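PDB 6VYE: 6-phosphogluconolactonase from Trypanosoma cruzi, which probably catalyses the hydrolysis of 6-phosphogluconolactone to 6-phosphogluconate, the second step of the pentose phosphate pathway. Local coordinates for residues Glu73-Arg78 / Glu109-Pro114; Val87-Ala92 / Val115-Val120; His188-Val193 / Pro211-His216; Ile221-Gly226 / Thr258-Lys263. One frame throughout, in Å; residues are numbered along the deposited sequence.

Contact 1 (Glu73-Arg78 / Glu109-Pro114); sequences EERALR and EDLVVP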
loop_
_atom_site.group_PDB
_atom_site.type_symbol
_atom_site.label_atom_id
_atom_site.label_comp_id
_atom_site.label_asym_id
_atom_site.label_seq_id
_atom_site.Cartn_x
_atom_site.Cartn_y
_atom_site.Cartn_z
ATOM N N GLU A 73 20.285 -11.676 2.392
ATOM C CA GLU A 73 21.498 -11.758 3.257
ATOM C C GLU A 73 21.506 -10.622 4.281
ATOM O O GLU A 73 21.924 -10.889 5.416
ATOM C CB GLU A 73 22.806 -11.661 2.468
ATOM C CG GLU A 73 23.301 -13.012 1.969
ATOM C CD GLU A 73 22.366 -13.650 0.963
ATOM O OE1 GLU A 73 21.843 -12.917 0.097
ATOM O OE2 GLU A 73 22.091 -14.854 1.103
ATOM N N GLU A 74 21.150 -9.393 3.882
ATOM C CA GLU A 74 21.326 -8.194 4.745
ATOM C C GLU A 74 20.008 -7.897 5.486
ATOM O O GLU A 74 20.031 -7.002 6.362
ATOM C CB GLU A 74 21.862 -6.986 3.975
ATOM C CG GLU A 74 23.286 -7.131 3.469
ATOM C CD GLU A 74 23.875 -5.801 3.003
ATOM O OE1 GLU A 74 23.835 -4.808 3.794
ATOM O OE2 GLU A 74 24.322 -5.716 1.827
ATOM N N ARG A 75 18.932 -8.645 5.200
ATOM C CA ARG A 75 17.651 -8.571 5.951
ATOM C C ARG A 75 17.179 -7.109 6.040
ATOM O O ARG A 75 16.861 -6.655 7.165
ATOM C CB ARG A 75 17.871 -9.183 7.343
ATOM C CG ARG A 75 18.342 -10.633 7.309
ATOM C CD ARG A 75 18.742 -11.230 8.642
ATOM N NE ARG A 75 17.782 -10.887 9.688
ATOM C CZ ARG A 75 16.638 -11.512 9.917
ATOM N NH1 ARG A 75 16.286 -12.562 9.209
ATOM N NH2 ARG A 75 15.851 -11.114 10.899
ATOM N N ALA A 76 17.167 -6.365 4.935
ATOM C CA ALA A 76 16.859 -4.920 4.929
ATOM C C ALA A 76 15.367 -4.621 5.146
ATOM O O ALA A 76 15.084 -3.521 5.684
ATOM C CB ALA A 76 17.349 -4.304 3.662
ATOM N N LEU A 77 14.461 -5.552 4.841
ATOM C CA LEU A 77 12.996 -5.291 4.798
ATOM C C LEU A 77 12.222 -6.422 5.478
ATOM O O LEU A 77 12.544 -7.620 5.290
ATOM C CB LEU A 77 12.501 -5.122 3.347
ATOM C CG LEU A 77 12.854 -3.798 2.654
ATOM C CD1 LEU A 77 12.327 -3.748 1.226
ATOM C CD2 LEU A 77 12.375 -2.580 3.413
ATOM N N ARG A 78 11.157 -6.020 6.160
ATOM C CA ARG A 78 10.110 -6.912 6.691
ATOM C C ARG A 78 8.839 -6.566 5.915
ATOM O O ARG A 78 8.389 -5.401 5.930
ATOM C CB ARG A 78 10.003 -6.752 8.208
ATOM C CG ARG A 78 9.256 -7.886 8.873
ATOM C CD ARG A 78 8.926 -7.520 10.328
ATOM N NE ARG A 78 10.136 -7.433 11.157
ATOM C CZ ARG A 78 10.821 -8.476 11.633
ATOM N NH1 ARG A 78 10.469 -9.724 11.364
ATOM N NH2 ARG A 78 11.898 -8.278 12.352
ATOM N N GLU A 109 11.915 -16.280 6.406
ATOM C CA GLU A 109 10.474 -16.481 6.722
ATOM C C GLU A 109 10.026 -15.453 7.763
ATOM O O GLU A 109 8.886 -14.941 7.649
ATOM C CB GLU A 109 10.173 -17.912 7.178
ATOM C CG GLU A 109 10.790 -18.291 8.512
ATOM C CD GLU A 109 10.319 -19.642 9.027
ATOM O OE1 GLU A 109 9.779 -19.693 10.143
ATOM O OE2 GLU A 109 10.439 -20.630 8.273
ATOM N N ASP A 110 10.886 -15.115 8.715
ATOM C CA ASP A 110 10.552 -14.123 9.766
ATOM C C ASP A 110 10.332 -12.749 9.123
ATOM O O ASP A 110 9.705 -11.915 9.779
ATOM C CB ASP A 110 11.595 -14.099 10.888
ATOM C CG ASP A 110 12.918 -13.437 10.524
ATOM O OD1 ASP A 110 13.592 -13.898 9.576
ATOM O OD2 ASP A 110 13.265 -12.453 11.192
ATOM N N LEU A 111 10.791 -12.530 7.884
ATOM C CA LEU A 111 10.724 -11.209 7.194
ATOM C C LEU A 111 9.519 -11.168 6.241
ATOM O O LEU A 111 9.347 -10.178 5.530
ATOM C CB LEU A 111 12.044 -10.960 6.458
ATOM C CG LEU A 111 13.291 -10.710 7.308
ATOM C CD1 LEU A 111 14.445 -10.217 6.424
ATOM C CD2 LEU A 111 13.047 -9.737 8.440
ATOM N N VAL A 112 8.659 -12.185 6.287
ATOM C CA VAL A 112 7.481 -12.275 5.391
ATOM C C VAL A 112 6.264 -12.412 6.279
ATOM O O VAL A 112 6.188 -13.407 6.981
ATOM C CB VAL A 112 7.628 -13.447 4.402
ATOM C CG1 VAL A 112 6.407 -13.563 3.508
ATOM C CG2 VAL A 112 8.892 -13.303 3.595
ATOM N N VAL A 113 5.356 -11.451 6.233
ATOM C CA VAL A 113 4.230 -11.386 7.200
ATOM C C VAL A 113 2.923 -11.286 6.426
ATOM O O VAL A 113 2.378 -10.204 6.276
ATOM C CB VAL A 113 4.462 -10.220 8.185
ATOM C CG1 VAL A 113 3.569 -10.334 9.401
ATOM C CG2 VAL A 113 5.935 -10.145 8.597
ATOM N N PRO A 114 2.402 -12.413 5.897
ATOM C CA PRO A 114 1.134 -12.430 5.165
ATOM C C PRO A 114 -0.072 -12.273 6.102
ATOM O O PRO A 114 0.067 -12.470 7.303
ATOM C CB PRO A 114 1.023 -13.826 4.533
ATOM C CG PRO A 114 2.255 -14.598 5.003
ATOM C CD PRO A 114 2.974 -13.757 6.043
#

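Contact 2 (Val87-Ala92 / Val115-Val120); sequences VPADAA and VDVGCV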
loop_
_atom_site.group_PDB
_atom_site.type_symbol
_atom_site.label_atom_id
_atom_site.label_comp_id
_atom_site.label_asym_id
_atom_site.label_seq_id
_atom_site.Cartn_x
_atom_site.Cartn_y
_atom_site.Cartn_z
ATOM N N VAL A 87 -9.112 -14.814 -0.199
ATOM C CA VAL A 87 -9.092 -15.985 -1.113
ATOM C C VAL A 87 -7.924 -16.855 -0.652
ATOM O O VAL A 87 -7.102 -16.431 0.172
ATOM C CB VAL A 87 -8.964 -15.538 -2.578
ATOM C CG1 VAL A 87 -10.159 -14.707 -3.026
ATOM C CG2 VAL A 87 -7.678 -14.782 -2.841
ATOM N N PRO A 88 -7.834 -18.128 -1.086
ATOM C CA PRO A 88 -6.729 -18.978 -0.654
ATOM C C PRO A 88 -5.377 -18.311 -0.964
ATOM O O PRO A 88 -5.271 -17.605 -1.914
ATOM C CB PRO A 88 -6.987 -20.278 -1.436
ATOM C CG PRO A 88 -8.488 -20.272 -1.593
ATOM C CD PRO A 88 -8.808 -18.833 -1.933
ATOM N N ALA A 89 -4.393 -18.551 -0.109
ATOM C CA ALA A 89 -3.015 -18.017 -0.180
ATOM C C ALA A 89 -2.332 -18.408 -1.497
ATOM O O ALA A 89 -1.375 -17.708 -1.869
ATOM C CB ALA A 89 -2.233 -18.499 1.015
ATOM N N ASP A 90 -2.811 -19.440 -2.198
ATOM C CA ASP A 90 -2.247 -19.866 -3.507
ATOM C C ASP A 90 -3.147 -19.475 -4.696
ATOM O O ASP A 90 -2.821 -19.886 -5.796
ATOM C CB ASP A 90 -1.963 -21.370 -3.500
ATOM C CG ASP A 90 -3.127 -22.231 -3.026
ATOM O OD1 ASP A 90 -4.220 -21.689 -2.820
ATOM O OD2 ASP A 90 -2.921 -23.437 -2.837
ATOM N N ALA A 91 -4.224 -18.701 -4.517
ATOM C CA ALA A 91 -5.169 -18.317 -5.599
ATOM C C ALA A 91 -4.541 -17.235 -6.474
ATOM O O ALA A 91 -3.656 -16.519 -5.996
ATOM C CB ALA A 91 -6.478 -17.816 -5.031
ATOM N N ALA A 92 -5.039 -17.086 -7.701
ATOM C CA ALA A 92 -4.561 -16.075 -8.668
ATOM C C ALA A 92 -4.865 -14.676 -8.124
ATOM O O ALA A 92 -4.130 -13.767 -8.470
ATOM C CB ALA A 92 -5.173 -16.307 -10.025
ATOM N N VAL A 115 -1.215 -11.888 5.551
ATOM C CA VAL A 115 -2.513 -11.934 6.281
ATOM C C VAL A 115 -2.915 -13.415 6.405
ATOM O O VAL A 115 -2.808 -14.143 5.412
ATOM C CB VAL A 115 -3.553 -11.069 5.545
ATOM C CG1 VAL A 115 -4.953 -11.192 6.139
ATOM C CG2 VAL A 115 -3.130 -9.611 5.487
ATOM N N ASP A 116 -3.317 -13.870 7.589
ATOM C CA ASP A 116 -3.891 -15.237 7.766
ATOM C C ASP A 116 -5.252 -15.262 7.058
ATOM O O ASP A 116 -6.116 -14.488 7.462
ATOM C CB ASP A 116 -3.991 -15.641 9.243
ATOM C CG ASP A 116 -3.952 -17.154 9.449
ATOM O OD1 ASP A 116 -2.893 -17.763 9.185
ATOM O OD2 ASP A 116 -4.964 -17.711 9.883
ATOM N N VAL A 117 -5.410 -16.066 6.005
ATOM C CA VAL A 117 -6.680 -16.160 5.213
ATOM C C VAL A 117 -7.302 -17.560 5.368
ATOM O O VAL A 117 -8.111 -17.932 4.514
ATOM C CB VAL A 117 -6.443 -15.809 3.727
ATOM C CG1 VAL A 117 -5.984 -14.368 3.578
ATOM C CG2 VAL A 117 -5.455 -16.764 3.041
ATOM N N GLY A 118 -6.931 -18.298 6.416
ATOM C CA GLY A 118 -7.426 -19.655 6.709
ATOM C C GLY A 118 -8.937 -19.686 6.801
ATOM O O GLY A 118 -9.520 -20.712 6.433
ATOM N N CYS A 119 -9.556 -18.597 7.264
ATOM C CA CYS A 119 -11.033 -18.444 7.352
ATOM C C CYS A 119 -11.687 -18.882 6.025
ATOM O O CYS A 119 -12.785 -19.478 6.082
ATOM C CB CYS A 119 -11.430 -17.029 7.759
ATOM S SG CYS A 119 -11.446 -15.825 6.403
ATOM N N VAL A 120 -11.044 -18.628 4.876
ATOM C CA VAL A 120 -11.479 -19.175 3.551
ATOM C C VAL A 120 -11.346 -20.701 3.622
ATOM O O VAL A 120 -10.257 -21.173 3.993
ATOM C CB VAL A 120 -10.659 -18.619 2.368
ATOM C CG1 VAL A 120 -11.213 -19.102 1.038
ATOM C CG2 VAL A 120 -10.582 -17.101 2.373
#

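Contact 3 (His188-Val193 / Pro211-His216); sequences HRAVSV and PITIIH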
loop_
_atom_site.group_PDB
_atom_site.type_symbol
_atom_site.label_atom_id
_atom_site.label_comp_id
_atom_site.label_asym_id
_atom_site.label_seq_id
_atom_site.Cartn_x
_atom_site.Cartn_y
_atom_site.Cartn_z
ATOM N N HIS A 188 -9.074 5.164 14.040
ATOM C CA HIS A 188 -8.620 4.572 15.332
ATOM C C HIS A 188 -7.913 3.229 15.102
ATOM O O HIS A 188 -6.755 3.114 15.539
ATOM C CB HIS A 188 -9.779 4.632 16.332
ATOM C CG HIS A 188 -10.102 6.063 16.625
ATOM N ND1 HIS A 188 -9.273 6.860 17.417
ATOM C CD2 HIS A 188 -11.062 6.885 16.136
ATOM C CE1 HIS A 188 -9.756 8.088 17.451
ATOM N NE2 HIS A 188 -10.856 8.129 16.672
ATOM N N ARG A 189 -8.520 2.305 14.356
ATOM C CA ARG A 189 -7.958 0.963 14.056
ATOM C C ARG A 189 -6.831 1.093 13.009
ATOM O O ARG A 189 -6.966 1.902 12.075
ATOM C CB ARG A 189 -9.041 0.032 13.493
ATOM C CG ARG A 189 -10.334 -0.109 14.280
ATOM C CD ARG A 189 -10.204 -0.340 15.767
ATOM N NE ARG A 189 -8.999 -1.062 16.141
ATOM C CZ ARG A 189 -8.443 -1.027 17.354
ATOM N NH1 ARG A 189 -8.998 -0.324 18.334
ATOM N NH2 ARG A 189 -7.328 -1.705 17.592
ATOM N N ALA A 190 -5.760 0.306 13.132
ATOM C CA ALA A 190 -4.628 0.290 12.171
ATOM C C ALA A 190 -5.026 -0.474 10.903
ATOM O O ALA A 190 -4.447 -0.181 9.843
ATOM C CB ALA A 190 -3.426 -0.338 12.808
ATOM N N VAL A 191 -5.929 -1.463 11.037
ATOM C CA VAL A 191 -6.373 -2.423 9.979
ATOM C C VAL A 191 -7.905 -2.519 10.019
ATOM O O VAL A 191 -8.492 -2.480 11.100
ATOM C CB VAL A 191 -5.772 -3.821 10.189
ATOM C CG1 VAL A 191 -5.941 -4.671 8.936
ATOM C CG2 VAL A 191 -4.315 -3.781 10.648
ATOM N N SER A 192 -8.534 -2.611 8.867
ATOM C CA SER A 192 -9.995 -2.737 8.747
ATOM C C SER A 192 -10.307 -3.577 7.507
ATOM O O SER A 192 -9.451 -4.394 7.085
ATOM C CB SER A 192 -10.613 -1.357 8.693
ATOM O OG SER A 192 -12.014 -1.448 8.828
ATOM N N VAL A 193 -11.488 -3.389 6.928
ATOM C CA VAL A 193 -11.971 -4.309 5.863
ATOM C C VAL A 193 -12.645 -3.461 4.793
ATOM O O VAL A 193 -12.999 -2.311 5.063
ATOM C CB VAL A 193 -12.915 -5.379 6.431
ATOM C CG1 VAL A 193 -12.240 -6.242 7.481
ATOM C CG2 VAL A 193 -14.183 -4.769 6.995
ATOM N N PRO A 211 -6.639 4.610 6.564
ATOM C CA PRO A 211 -6.029 5.926 6.355
ATOM C C PRO A 211 -5.092 6.326 7.512
ATOM O O PRO A 211 -3.999 6.783 7.251
ATOM C CB PRO A 211 -7.255 6.837 6.150
ATOM C CG PRO A 211 -8.309 5.908 5.605
ATOM C CD PRO A 211 -8.097 4.609 6.373
ATOM N N ILE A 212 -5.491 6.168 8.773
ATOM C CA ILE A 212 -4.660 6.661 9.916
ATOM C C ILE A 212 -3.280 5.968 9.867
ATOM O O ILE A 212 -2.293 6.618 10.153
ATOM C CB ILE A 212 -5.362 6.523 11.280
ATOM C CG1 ILE A 212 -4.607 7.251 12.394
ATOM C CG2 ILE A 212 -5.605 5.078 11.658
ATOM C CD1 ILE A 212 -4.352 8.749 12.111
ATOM N N THR A 213 -3.210 4.717 9.454
ATOM C CA THR A 213 -1.940 3.968 9.346
ATOM C C THR A 213 -1.065 4.553 8.246
ATOM O O THR A 213 0.097 4.695 8.509
ATOM C CB THR A 213 -2.131 2.474 9.083
ATOM O OG1 THR A 213 -2.925 1.944 10.138
ATOM C CG2 THR A 213 -0.799 1.755 9.053
ATOM N N ILE A 214 -1.626 4.819 7.060
ATOM C CA ILE A 214 -0.891 5.381 5.902
ATOM C C ILE A 214 -0.444 6.808 6.253
ATOM O O ILE A 214 0.727 7.210 5.951
ATOM C CB ILE A 214 -1.754 5.312 4.621
ATOM C CG1 ILE A 214 -2.018 3.858 4.244
ATOM C CG2 ILE A 214 -1.109 6.090 3.477
ATOM C CD1 ILE A 214 -3.105 3.669 3.225
ATOM N N ILE A 215 -1.333 7.563 6.872
ATOM C CA ILE A 215 -1.087 8.984 7.250
ATOM C C ILE A 215 0.139 9.089 8.176
ATOM O O ILE A 215 0.847 10.091 8.079
ATOM C CB ILE A 215 -2.367 9.594 7.849
ATOM C CG1 ILE A 215 -3.341 9.956 6.718
ATOM C CG2 ILE A 215 -2.049 10.802 8.720
ATOM C CD1 ILE A 215 -4.771 10.201 7.173
ATOM N N HIS A 216 0.411 8.075 8.994
ATOM C CA HIS A 216 1.549 8.072 9.950
ATOM C C HIS A 216 2.774 7.276 9.476
ATOM O O HIS A 216 3.711 7.155 10.295
ATOM C CB HIS A 216 1.034 7.616 11.310
ATOM C CG HIS A 216 0.343 8.746 11.974
ATOM N ND1 HIS A 216 -1.031 8.955 11.853
ATOM C CD2 HIS A 216 0.835 9.777 12.685
ATOM C CE1 HIS A 216 -1.340 10.047 12.507
ATOM N NE2 HIS A 216 -0.222 10.562 13.026
#

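Contact 4 (Ile221-Gly226 / Thr258-Lys263); sequences ILLATG and TFILDK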
loop_
_atom_site.group_PDB
_atom_site.type_symbol
_atom_site.label_atom_id
_atom_site.label_comp_id
_atom_site.label_asym_id
_atom_site.label_seq_id
_atom_site.Cartn_x
_atom_site.Cartn_y
_atom_site.Cartn_z
ATOM N N ILE A 221 4.685 5.839 -1.005
ATOM C CA ILE A 221 5.028 5.827 -2.461
ATOM C C ILE A 221 3.767 5.393 -3.187
ATOM O O ILE A 221 3.320 4.223 -2.952
ATOM C CB ILE A 221 6.214 4.886 -2.774
ATOM C CG1 ILE A 221 7.452 5.247 -1.948
ATOM C CG2 ILE A 221 6.509 4.867 -4.274
ATOM C CD1 ILE A 221 8.552 4.197 -1.991
ATOM N N LEU A 222 3.178 6.304 -3.967
ATOM C CA LEU A 222 1.981 5.996 -4.777
ATOM C C LEU A 222 2.429 5.808 -6.220
ATOM O O LEU A 222 3.129 6.698 -6.768
ATOM C CB LEU A 222 0.936 7.108 -4.657
ATOM C CG LEU A 222 -0.341 6.893 -5.474
ATOM C CD1 LEU A 222 -1.240 5.861 -4.825
ATOM C CD2 LEU A 222 -1.092 8.189 -5.621
ATOM N N LEU A 223 2.003 4.699 -6.819
ATOM C CA LEU A 223 2.200 4.372 -8.251
ATOM C C LEU A 223 0.875 4.634 -8.973
ATOM O O LEU A 223 -0.160 4.115 -8.531
ATOM C CB LEU A 223 2.629 2.909 -8.337
ATOM C CG LEU A 223 3.946 2.582 -7.649
ATOM C CD1 LEU A 223 4.499 1.246 -8.099
ATOM C CD2 LEU A 223 4.957 3.673 -7.958
ATOM N N ALA A 224 0.871 5.490 -9.992
ATOM C CA ALA A 224 -0.361 5.766 -10.765
ATOM C C ALA A 224 -0.040 5.963 -12.255
ATOM O O ALA A 224 0.864 6.751 -12.591
ATOM C CB ALA A 224 -1.063 6.957 -10.165
ATOM N N THR A 225 -0.771 5.274 -13.124
ATOM C CA THR A 225 -0.602 5.386 -14.599
ATOM C C THR A 225 -1.965 5.524 -15.269
ATOM O O THR A 225 -2.977 5.169 -14.638
ATOM C CB THR A 225 0.083 4.148 -15.175
ATOM O OG1 THR A 225 -0.732 3.023 -14.818
ATOM C CG2 THR A 225 1.488 3.965 -14.650
ATOM N N GLY A 226 -1.967 5.999 -16.504
ATOM C CA GLY A 226 -3.094 5.912 -17.439
ATOM C C GLY A 226 -3.817 7.235 -17.539
ATOM O O GLY A 226 -4.160 7.841 -16.459
ATOM N N THR A 258 5.912 10.386 -2.075
ATOM C CA THR A 258 6.388 10.364 -3.486
ATOM C C THR A 258 5.288 9.788 -4.359
ATOM O O THR A 258 4.846 8.691 -4.051
ATOM C CB THR A 258 7.669 9.541 -3.665
ATOM O OG1 THR A 258 8.588 9.981 -2.668
ATOM C CG2 THR A 258 8.321 9.704 -5.023
ATOM N N PHE A 259 4.844 10.557 -5.363
ATOM C CA PHE A 259 3.950 10.107 -6.461
ATOM C C PHE A 259 4.829 9.828 -7.686
ATOM O O PHE A 259 5.612 10.714 -8.117
ATOM C CB PHE A 259 2.871 11.153 -6.783
ATOM C CG PHE A 259 1.737 11.295 -5.795
ATOM C CD1 PHE A 259 0.615 12.031 -6.135
ATOM C CD2 PHE A 259 1.814 10.779 -4.512
ATOM C CE1 PHE A 259 -0.426 12.205 -5.243
ATOM C CE2 PHE A 259 0.755 10.923 -3.628
ATOM C CZ PHE A 259 -0.369 11.628 -3.994
ATOM N N ILE A 260 4.768 8.597 -8.186
ATOM C CA ILE A 260 5.527 8.151 -9.381
ATOM C C ILE A 260 4.484 7.925 -10.473
ATOM O O ILE A 260 3.595 7.070 -10.306
ATOM C CB ILE A 260 6.408 6.922 -9.037
ATOM C CG1 ILE A 260 7.257 7.176 -7.787
ATOM C CG2 ILE A 260 7.256 6.477 -10.225
ATOM C CD1 ILE A 260 8.189 6.011 -7.430
ATOM N N LEU A 261 4.547 8.738 -11.521
ATOM C CA LEU A 261 3.504 8.852 -12.570
ATOM C C LEU A 261 4.090 8.570 -13.961
ATOM O O LEU A 261 5.307 8.798 -14.177
ATOM C CB LEU A 261 2.959 10.278 -12.511
ATOM C CG LEU A 261 2.535 10.762 -11.131
ATOM C CD1 LEU A 261 2.023 12.189 -11.215
ATOM C CD2 LEU A 261 1.455 9.854 -10.557
ATOM N N ASP A 262 3.233 8.163 -14.897
ATOM C CA ASP A 262 3.539 8.172 -16.349
ATOM C C ASP A 262 3.129 9.547 -16.900
ATOM O O ASP A 262 2.488 10.324 -16.157
ATOM C CB ASP A 262 2.904 6.970 -17.062
ATOM C CG ASP A 262 1.416 7.084 -17.364
ATOM O OD1 ASP A 262 0.691 7.776 -16.600
ATOM O OD2 ASP A 262 0.987 6.479 -18.365
ATOM N N LYS A 263 3.499 9.832 -18.151
ATOM C CA LYS A 263 3.209 11.104 -18.871
ATOM C C LYS A 263 1.694 11.282 -18.974
ATOM O O LYS A 263 1.216 12.365 -18.672
ATOM C CB LYS A 263 3.829 11.095 -20.270
ATOM C CG LYS A 263 5.347 11.125 -20.315
ATOM C CD LYS A 263 5.924 12.483 -19.977
ATOM C CE LYS A 263 7.397 12.598 -20.302
ATOM N NZ LYS A 263 8.173 12.997 -19.101
#

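Contact 1 (Glu73-Arg78 / Glu109-Pro114)
Arg75 and Asp110 meet in an end-on, two-pronged salt bridge. NH1 of Arg75 donates to OD1 of Asp110 at 3.0 Å, and NH2 of Arg75 to OD2 of Asp110 at 2.9 Å. Both bonds are nearly straight and use the syn lone pairs, with guanidinium and carboxylate coplanar, so the pairing fixes the rotation of both groups. Arg78 joins the network from the strand. Its NH1 lies 2.8 Å from the backbone O of Asp110, while its salt bridge to the carboxylate is long, NH1 of Arg78 to OD2 of Asp110 measuring 3.9 Å.

Leu111 carries the van der Waals part. Its CD1 touches CB of Arg75 at 3.7 Å and lies 3.4 Å from O of Leu77, and its CD2 sits over the rim of one face of the Arg78 guanidinium. Arg78 keeps CG opposite the backbone N (chi1 -163°), which runs its chain past Val113, CG of Arg78 lying 4.0 Å from CG2 of Val113.

Along the backbone, CA of Arg78 makes a CH...O contact with O of Leu111. The arrangement is a surface salt-bridge network over a leucine, joining the start of strand 77-85 to the 3-10 turn that follows helix 95-104.

Contact 2 (Val87-Ala92 / Val115-Val120)
Val117 reaches from the 115-120 segment to the backbone of Val87-Ala89, and its side chain points at that chain from the start. CB of Val117 lies 3.7 Å from O of Val87. Beyond it the two methyls part. CG1 stays at the margin, 4.1 Å from the same Val87 O, while CG2 does most of the touching: it is 3.3 Å from O of Val87 and 3.8 Å from N of Ala89, and it is 4.2 Å from CB of Ala89. CG2 holds this place because it stands between the backbone N and carbonyl carbon of Val117, with CG1 turned beside the N (chi1 -63°).

This is loop-to-loop packing at the end of strand 77-85 in the Rossmann-like fold. Residues Pro88 to Ala91 form a type I beta turn, closed by a bond from Ala91 N to Pro88 O, in the connection between strand 77-85 and helix 95-104; the facing segment leads into helix 119-122. No hydrogen bond spans the two segments.

Val120 supplies the second touch, although it is poorly ordered. Its CG1 lies over a face of the proline ring, 3.8 Å from CD of Pro88, the two side chains crossing at about a right angle. Its CG2 comes 3.7 Å from N of Val87. Val117 also packs on Leu86 and Glu84, and Val87 directs its own side chain to Val204.

Contact 3 (His188-Val193 / Pro211-His216)
Ala190 and Thr213 bring the two backbones closest, 5.4 Å from CA to CA, where the chain entering strand 191-194 passes the first turn of helix 211-215. The hydroxyl of Thr213 makes the one hydrogen bond between the segments: OG1 of Thr213 donates to O of Ala190 at 2.6 Å, lying in the carbonyl plane on a lone pair (C=O...O angle 111°). Placing OG1 beside its own backbone N, opposite the carbonyl carbon (chi1 -58°), turns the hydroxyl to the Ala190 carbonyl. The same oxygen also rests against the alanine methyl, OG1 of Thr213 to CB of Ala190 being 3.5 Å.

One residue earlier, Ile212 contributes a branch methyl. Its CG2 sits 3.5 Å from O of Arg189, while the longer CG1 arm leads elsewhere. The helix end is tied internally by His216, whose ND1 donates to O of Ile212 at 3.2 Å with that oxygen in the plane of the imidazole.

Thr210 adds a second hydroxyl to this polar cluster, bonding to O of Arg189 and to OG1 of Thr213. Glu139 of helix 128-146 grips the 188-193 segment from elsewhere, through the Arg189 guanidinium and the amides of Ala190 and Val191. The contact thus joins edge strand 191-194 to the helix that follows its neighbour, strand 206-209, while Ile214 of that helix packs on strand 163-167.

Contact 4 (Ile221-Gly226 / Thr258-Lys263)
Leu222 lays a methyl squarely over the Phe259 ring: its CD2 stands 3.8 Å from the Phe259 ring centroid, only 9° off the normal, in a CH-pi contact. Leu222 reaches it with CG opposite its backbone N (chi1 179°), and its CB lies over the rim of the same face, 3.8 Å from CD2 of Phe259. Further along this side of the sheet, CB of Ala224 meets CD2 of Leu261 at 3.9 Å. Helix 230-237 packs here too, with Leu233, Ile236 and Ile237 against Phe259.

The strands are parallel neighbours, joined through helix 230-237 as a beta-alpha-beta unit of the Rossmann-like sheet. Leu222 N bonds to Thr258 O, Ile260 N to Leu222 O at 2.9 Å, and Ala224 N to Ile260 O.

On the other side of the sheet, Ile260 lies alongside both Ile221 and Leu223, all pointing the same way. Its CD1 meets CG2 of Ile221 at 3.8 Å, and its CB meets CD2 of Leu223 at 3.7 Å. Helix 24-38 packs on this side, with Val27 against Ile260.

Further along, the carboxylate of Asp262 swings across to the other chain segment, its CG placed between backbone N and carbonyl carbon (chi1 79°). Its OD1 accepts from Gly226 N at 3.2 Å, approached from above the carboxylate plane, and from Ile265 N, while CB of Thr225 packs 3.9 Å from CG of Asp262.

In the fold
From the N terminus, the chain first meets contact 1, which closes the loop from strand 77-85 through helix 95-104 to the 3-10 turn at 109-111. Contact 2 crosses it: its first segment lies between those of contact 1, and its second follows directly after Pro114, so the two adjoin in sequence at Pro114 and Val115, with centres about 20 Å apart. Contact 3 comes next in series, closing the return through strand 206-209 into helix 211-215. That helix leads straight into strand 219-224, where contact 4 opens and closes around helix 230-237. Contacts 1, 3 and 4 all reach the eight-stranded sheet; contacts 2 and 4 lie on opposite sides of the chain's centre.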